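Local coordinates for protein BIM1 (Saccharomyces cerevisiae, PDB 4E61) that binds microtubules, particularly at their plus ends, and belongs to the MAPRE (EB1) family, this chain being its C-terminal EB1-like part, at residues N24-I27 / E28-G32. Numbering follows the deposited sequence.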
loop_
_atom_site.group_PDB
_atom_site.type_symbol
_atom_site.label_atom_id
_atom_site.label_comp_id
_atom_site.label_asym_id
_atom_site.label_seq_id
_atom_site.Cartn_x
_atom_site.Cartn_y
_atom_site.Cartn_z
ATOM N N ASN A 24 -14.301 11.457 -12.765
ATOM C CA ASN A 24 -13.928 12.172 -11.541
ATOM C C ASN A 24 -14.213 11.304 -10.307
ATOM O O ASN A 24 -13.429 11.344 -9.362
ATOM C CB ASN A 24 -14.653 13.516 -11.438
ATOM C CG ASN A 24 -14.027 14.630 -12.249
ATOM O OD1 ASN A 24 -12.881 14.548 -12.704
ATOM N ND2 ASN A 24 -14.762 15.718 -12.417
ATOM N N GLU A 25 -15.306 10.494 -10.339
ATOM C CA GLU A 25 -15.698 9.560 -9.278
ATOM C C GLU A 25 -14.637 8.477 -9.152
ATOM O O GLU A 25 -14.218 8.176 -8.030
ATOM C CB GLU A 25 -17.084 8.931 -9.536
ATOM C CG GLU A 25 -18.239 9.917 -9.676
ATOM C CD GLU A 25 -18.631 10.749 -8.468
ATOM O OE1 GLU A 25 -19.775 10.580 -7.986
ATOM O OE2 GLU A 25 -17.829 11.613 -8.041
ATOM N N GLU A 26 -14.166 7.934 -10.304
ATOM C CA GLU A 26 -13.091 6.933 -10.371
ATOM C C GLU A 26 -11.807 7.475 -9.748
ATOM O O GLU A 26 -11.210 6.783 -8.938
ATOM C CB GLU A 26 -12.817 6.509 -11.810
ATOM C CG GLU A 26 -13.739 5.412 -12.298
ATOM C CD GLU A 26 -13.243 4.667 -13.520
ATOM O OE1 GLU A 26 -12.029 4.357 -13.580
ATOM O OE2 GLU A 26 -14.077 4.364 -14.404
ATOM N N ILE A 27 -11.413 8.729 -10.089
ATOM C CA ILE A 27 -10.225 9.393 -9.539
ATOM C C ILE A 27 -10.295 9.509 -8.011
ATOM O O ILE A 27 -9.317 9.167 -7.336
ATOM C CB ILE A 27 -9.871 10.704 -10.288
ATOM C CG1 ILE A 27 -9.138 10.358 -11.603
ATOM C CG2 ILE A 27 -9.041 11.679 -9.423
ATOM C CD1 ILE A 27 -9.497 11.229 -12.772
ATOM N N GLU A 28 -11.469 9.914 -7.474
ATOM C CA GLU A 28 -11.710 10.004 -6.029
ATOM C C GLU A 28 -11.628 8.605 -5.389
ATOM O O GLU A 28 -11.084 8.479 -4.299
ATOM C CB GLU A 28 -13.042 10.711 -5.701
ATOM C CG GLU A 28 -13.021 12.220 -5.923
ATOM C CD GLU A 28 -12.037 13.022 -5.091
ATOM O OE1 GLU A 28 -11.053 13.537 -5.671
ATOM O OE2 GLU A 28 -12.256 13.149 -3.864
ATOM N N GLN A 29 -12.083 7.555 -6.111
ATOM C CA GLN A 29 -11.983 6.167 -5.670
ATOM C C GLN A 29 -10.498 5.757 -5.579
ATOM O O GLN A 29 -10.077 5.253 -4.532
ATOM C CB GLN A 29 -12.740 5.228 -6.627
ATOM C CG GLN A 29 -13.892 4.481 -5.976
ATOM C CD GLN A 29 -15.198 5.217 -6.109
ATOM O OE1 GLN A 29 -16.016 4.916 -6.989
ATOM N NE2 GLN A 29 -15.430 6.191 -5.230
ATOM N N TYR A 30 -9.707 6.035 -6.658
ATOM C CA TYR A 30 -8.268 5.746 -6.771
ATOM C C TYR A 30 -7.440 6.482 -5.736
ATOM O O TYR A 30 -6.498 5.905 -5.199
ATOM C CB TYR A 30 -7.727 6.001 -8.179
ATOM C CG TYR A 30 -7.982 4.866 -9.153
ATOM C CD1 TYR A 30 -7.332 3.642 -9.016
ATOM C CD2 TYR A 30 -8.837 5.033 -10.243
ATOM C CE1 TYR A 30 -7.561 2.597 -9.912
ATOM C CE2 TYR A 30 -9.066 4.001 -11.152
ATOM C CZ TYR A 30 -8.429 2.783 -10.983
ATOM O OH TYR A 30 -8.673 1.772 -11.887
ATOM N N LYS A 31 -7.802 7.745 -5.437
ATOM C CA LYS A 31 -7.145 8.569 -4.413
ATOM C C LYS A 31 -7.344 7.926 -3.023
ATOM O O LYS A 31 -6.435 7.958 -2.198
ATOM C CB LYS A 31 -7.719 9.996 -4.410
ATOM C CG LYS A 31 -7.165 10.924 -5.487
ATOM C CD LYS A 31 -7.892 12.269 -5.433
ATOM C CE LYS A 31 -7.351 13.298 -6.389
ATOM N NZ LYS A 31 -8.135 14.558 -6.322
ATOM N N GLY A 32 -8.531 7.355 -2.808
ATOM C CA GLY A 32 -8.936 6.641 -1.609
ATOM C C GLY A 32 -8.196 5.323 -1.478
ATOM O O GLY A 32 -7.815 4.954 -0.368
#
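Glu28 donates its backbone N-H to Asn24 O (N to O 3.1 Å), the first of four successive i to i+4 bonds across these two turns of alpha helix. Its CG, anti to the carbonyl carbon (chi1 -73°), lies 3.6 Å from Asn24 O, and the bend at chi2 turns the carboxylate toward Lys31. One residue on, Gln29 N binds Glu25 O, and the glutamine side chain folds back so that NE2 lies 3.6 Å from Glu25 O. At Tyr30 the N-H···O angle to Glu26 O is 162°, while ring atom CD2 comes within 3.2 Å of Glu26 O. The tyrosine and glutamate side chains run side by side in the same direction, carboxylate and ring planes 47° apart, with Glu26 OE1 3.8 Å from Tyr30 CE2. Lys31 N follows on Ile27 O; its extended chain passes obliquely over the isoleucine, CE 3.8 Å from Ile27 CG2, and carries NZ to Glu28 OE1 in a 3.2 Å salt bridge. Gly32 N continues the ladder to Glu28 O. On the long helix 2-63, buried Ile27 packs on Leu23 of the second subunit, and Tyr30 and Lys31 on its Lys31 and Tyr30, consistent with a parallel, in-register two-helix coiled coil, as in EB1 proteins.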